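PDB 3PRN: porin from Rhodobacter blasticus, which forms homotrimers whose channels in the bacterial outer membrane let small hydrophilic solutes up to about 0.6 kDa diffuse passively. Local coordinates for residues N143-V149 with E163-D169. The protein carries 1 engineered substitution. Numbering follows the deposited sequence.
Sequences NLYLSYV and EFGIAAD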
ATOM      1  N   ASN A 143      15.716 -30.708   5.347  1.00 46.04           N
ATOM      2  CA  ASN A 143      15.413 -29.337   5.699  1.00 41.67           C
ATOM      3  C   ASN A 143      15.301 -29.295   7.231  1.00 40.09           C
ATOM      4  O   ASN A 143      14.577 -30.101   7.794  1.00 38.86           O
ATOM      5  CB  ASN A 143      14.137 -28.830   5.078  1.00 41.79           C
ATOM      6  CG  ASN A 143      14.152 -28.793   3.575  1.00 44.37           C
ATOM      7  OD1 ASN A 143      14.914 -28.048   2.954  1.00 45.08           O
ATOM      8  ND2 ASN A 143      13.272 -29.579   2.949  1.00 44.74           N
ATOM      9  N   LEU A 144      15.975 -28.347   7.855  1.00 37.99           N
ATOM     10  CA  LEU A 144      15.879 -28.083   9.259  1.00 35.79           C
ATOM     11  C   LEU A 144      15.223 -26.684   9.426  1.00 34.61           C
ATOM     12  O   LEU A 144      15.692 -25.766   8.726  1.00 33.48           O
ATOM     13  CB  LEU A 144      17.263 -27.883   9.882  1.00 40.08           C
ATOM     14  CG  LEU A 144      17.900 -29.041  10.614  1.00 45.02           C
ATOM     15  CD1 LEU A 144      16.990 -29.412  11.790  1.00 45.51           C
ATOM     16  CD2 LEU A 144      18.129 -30.172   9.621  1.00 45.55           C
ATOM     17  N   TYR A 145      14.418 -26.508  10.437  1.00 32.42           N
ATOM     18  CA  TYR A 145      13.819 -25.216  10.725  1.00 30.84           C
ATOM     19  C   TYR A 145      13.840 -24.926  12.212  1.00 30.85           C
ATOM     20  O   TYR A 145      13.438 -25.779  13.007  1.00 30.34           O
ATOM     21  CB  TYR A 145      12.373 -25.110  10.281  1.00 30.91           C
ATOM     22  CG  TYR A 145      12.007 -25.654   8.940  1.00 29.27           C
ATOM     23  CD1 TYR A 145      11.917 -27.030   8.773  1.00 30.24           C
ATOM     24  CD2 TYR A 145      11.792 -24.837   7.832  1.00 31.15           C
ATOM     25  CE1 TYR A 145      11.596 -27.556   7.538  1.00 32.17           C
ATOM     26  CE2 TYR A 145      11.472 -25.359   6.571  1.00 30.82           C
ATOM     27  CZ  TYR A 145      11.370 -26.716   6.457  1.00 33.05           C
ATOM     28  OH  TYR A 145      11.011 -27.329   5.261  1.00 36.49           O
ATOM     29  N   LEU A 146      14.211 -23.720  12.607  1.00 29.73           N
ATOM     30  CA  LEU A 146      14.188 -23.302  13.975  1.00 29.72           C
ATOM     31  C   LEU A 146      13.512 -21.929  14.072  1.00 29.19           C
ATOM     32  O   LEU A 146      13.823 -21.106  13.202  1.00 29.05           O
ATOM     33  CB  LEU A 146      15.620 -23.099  14.524  1.00 34.37           C
ATOM     34  CG  LEU A 146      16.214 -24.421  15.049  1.00 38.99           C
ATOM     35  CD1 LEU A 146      17.522 -24.679  14.347  1.00 41.20           C
ATOM     36  CD2 LEU A 146      16.392 -24.298  16.555  1.00 41.10           C
ATOM     37  N   SER A 147      12.643 -21.717  15.040  1.00 27.74           N
ATOM     38  CA  SER A 147      12.078 -20.347  15.079  1.00 26.46           C
ATOM     39  C   SER A 147      11.903 -19.961  16.532  1.00 26.38           C
ATOM     40  O   SER A 147      11.663 -20.837  17.390  1.00 25.56           O
ATOM     41  CB  SER A 147      10.790 -20.245  14.287  1.00 25.40           C
ATOM     42  OG  SER A 147       9.842 -21.229  14.717  1.00 24.15           O
ATOM     43  N   TYR A 148      12.073 -18.681  16.795  1.00 25.81           N
ATOM     44  CA  TYR A 148      11.890 -18.130  18.146  1.00 25.46           C
ATOM     45  C   TYR A 148      11.057 -16.861  18.017  1.00 25.61           C
ATOM     46  O   TYR A 148      11.432 -15.957  17.216  1.00 25.00           O
ATOM     47  CB  TYR A 148      13.286 -17.845  18.731  1.00 28.44           C
ATOM     48  CG  TYR A 148      13.234 -16.942  19.940  1.00 36.36           C
ATOM     49  CD1 TYR A 148      12.920 -17.436  21.204  1.00 39.92           C
ATOM     50  CD2 TYR A 148      13.479 -15.588  19.774  1.00 40.80           C
ATOM     51  CE1 TYR A 148      12.868 -16.564  22.301  1.00 42.77           C
ATOM     52  CE2 TYR A 148      13.442 -14.707  20.849  1.00 43.85           C
ATOM     53  CZ  TYR A 148      13.113 -15.221  22.102  1.00 45.44           C
ATOM     54  OH  TYR A 148      13.068 -14.319  23.159  1.00 47.90           O
ATOM     55  N   VAL A 149       9.909 -16.799  18.665  1.00 24.40           N
ATOM     56  CA  VAL A 149       9.061 -15.616  18.505  1.00 24.31           C
ATOM     57  C   VAL A 149       8.807 -14.982  19.859  1.00 24.21           C
ATOM     58  O   VAL A 149       8.378 -15.642  20.816  1.00 23.66           O
ATOM     59  CB  VAL A 149       7.710 -15.998  17.860  1.00 24.53           C
ATOM     60  CG1 VAL A 149       6.815 -14.760  17.749  1.00 25.95           C
ATOM     61  CG2 VAL A 149       7.858 -16.639  16.497  1.00 24.65           C
ATOM     62  N   GLU A 163       7.729 -18.213  22.087  1.00 30.16           N
ATOM     63  CA  GLU A 163       7.485 -19.485  21.454  1.00 27.56           C
ATOM     64  C   GLU A 163       8.769 -19.982  20.796  1.00 28.46           C
ATOM     65  O   GLU A 163       9.424 -19.262  20.040  1.00 27.32           O
ATOM     66  CB  GLU A 163       6.390 -19.336  20.392  1.00 25.53           C
ATOM     67  CG  GLU A 163       6.165 -20.615  19.603  1.00 23.46           C
ATOM     68  CD  GLU A 163       5.333 -20.375  18.358  1.00 26.39           C
ATOM     69  OE1 GLU A 163       5.914 -20.070  17.252  1.00 25.67           O
ATOM     70  OE2 GLU A 163       4.051 -20.469  18.419  1.00 25.20           O
ATOM     71  N   PHE A 164       9.138 -21.211  21.099  1.00 27.22           N
ATOM     72  CA  PHE A 164      10.324 -21.812  20.475  1.00 28.02           C
ATOM     73  C   PHE A 164       9.904 -23.051  19.705  1.00 27.06           C
ATOM     74  O   PHE A 164       9.212 -23.934  20.229  1.00 27.14           O
ATOM     75  CB  PHE A 164      11.386 -22.191  21.502  1.00 33.25           C
ATOM     76  CG  PHE A 164      12.580 -22.853  20.818  1.00 40.61           C
ATOM     77  CD1 PHE A 164      13.443 -22.089  20.020  1.00 43.35           C
ATOM     78  CD2 PHE A 164      12.797 -24.223  20.972  1.00 43.66           C
ATOM     79  CE1 PHE A 164      14.519 -22.703  19.369  1.00 45.07           C
ATOM     80  CE2 PHE A 164      13.871 -24.838  20.318  1.00 45.78           C
ATOM     81  CZ  PHE A 164      14.731 -24.079  19.516  1.00 46.35           C
ATOM     82  N   GLY A 165      10.327 -23.104  18.461  1.00 26.23           N
ATOM     83  CA  GLY A 165       9.932 -24.202  17.586  1.00 25.91           C
ATOM     84  C   GLY A 165      11.110 -24.854  16.893  1.00 26.24           C
ATOM     85  O   GLY A 165      12.056 -24.190  16.429  1.00 25.76           O
ATOM     86  N   ILE A 166      10.946 -26.156  16.630  1.00 26.88           N
ATOM     87  CA  ILE A 166      11.969 -26.827  15.797  1.00 26.46           C
ATOM     88  C   ILE A 166      11.316 -27.838  14.899  1.00 26.38           C
ATOM     89  O   ILE A 166      10.312 -28.499  15.263  1.00 26.68           O
ATOM     90  CB  ILE A 166      13.068 -27.453  16.681  1.00 29.80           C
ATOM     91  CG1 ILE A 166      14.065 -28.212  15.793  1.00 33.40           C
ATOM     92  CG2 ILE A 166      12.495 -28.415  17.686  1.00 30.09           C
ATOM     93  CD1 ILE A 166      15.403 -28.326  16.517  1.00 38.96           C
ATOM     94  N   ALA A 167      11.849 -28.053  13.715  1.00 25.94           N
ATOM     95  CA  ALA A 167      11.301 -28.990  12.769  1.00 27.23           C
ATOM     96  C   ALA A 167      12.326 -29.472  11.750  1.00 27.51           C
ATOM     97  O   ALA A 167      13.308 -28.828  11.439  1.00 28.31           O
ATOM     98  CB  ALA A 167      10.082 -28.382  12.016  1.00 25.39           C
ATOM     99  N   ALA A 168      12.015 -30.627  11.172  1.00 29.13           N
ATOM    100  CA  ALA A 168      12.804 -31.194  10.096  1.00 30.60           C
ATOM    101  C   ALA A 168      11.962 -32.057   9.191  1.00 31.16           C
ATOM    102  O   ALA A 168      10.892 -32.591   9.543  1.00 30.85           O
ATOM    103  CB  ALA A 168      13.994 -31.994  10.685  1.00 30.34           C
ATOM    104  N   ASP A 169      12.335 -32.104   7.925  1.00 32.01           N
ATOM    105  CA  ASP A 169      11.732 -32.994   6.975  1.00 34.15           C
ATOM    106  C   ASP A 169      12.844 -33.571   6.066  1.00 36.16           C
ATOM    107  O   ASP A 169      13.986 -33.096   5.943  1.00 35.35           O
ATOM    108  CB  ASP A 169      10.580 -32.453   6.172  1.00 33.53           C
ATOM    109  CG  ASP A 169      10.884 -31.145   5.456  1.00 34.48           C
ATOM    110  OD1 ASP A 169      11.756 -31.155   4.560  1.00 33.99           O
ATOM    111  OD2 ASP A 169      10.276 -30.111   5.800  1.00 32.44           O
TER
HETATM  112  O   HOH W   1       8.589 -20.326  16.954  1.00 25.82           O
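Asp-169 takes two side-chain hydrogen bonds from the neighbouring strand, one on each carboxylate oxygen. Strands 142-150 and 163-171 are adjacent antiparallel members of the 16-stranded porin barrel. Asn-143/Asp-169, Tyr-145/Ala-167, Ser-147/Gly-165 and Val-149/Glu-163 are the hydrogen-bonded pairs, each with two N-H...O bonds. Asn-143 ND2 reaches Asp-169 OD1 at 2.7 Å, almost straight (173°), with the acceptor lying in the amide plane. Tyr-145 OH gives its proton to Asp-169 OD2 at 2.9 Å. Both oxygens use their syn lone pairs. With CG of Asp-169 between backbone N and carbonyl carbon (chi1 53°), the carboxylate sits at the hydroxyl-bearing edge of the Tyr-145 ring, its plane turned 58° from the ring. With alanine in place of Asp-169, the Asn-143 amide and the Tyr-145 hydroxyl would probably lose their shared acceptor group. The edge of that ring passes along the backbone, and Tyr-145 CD1 lies 4.0 Å from Ala-167 CB.

On the other face of the sheet, Leu-146 CD2 touches Phe-164 CZ at 3.4 Å, crossing it obliquely. Tyr-148 on this face touches a bound detergent molecule, consistent with a surface facing lipid.

Further out, Ala-88 and Ser-91 of helix 88-91 pack on Tyr-145, and Ala-93 N gives Asp-169 OD2 another hydrogen bond. Glu-163 OE2 accepts hydrogen bonds from Gly-186 N and Phe-115 N, and Ser-147 OG is hydrogen-bonded to Ala-88 N. A water joins that hydroxyl to Glu-163, 2.7 Å from Ser-147 OG and donating to Glu-163 OE1 at 2.7 Å.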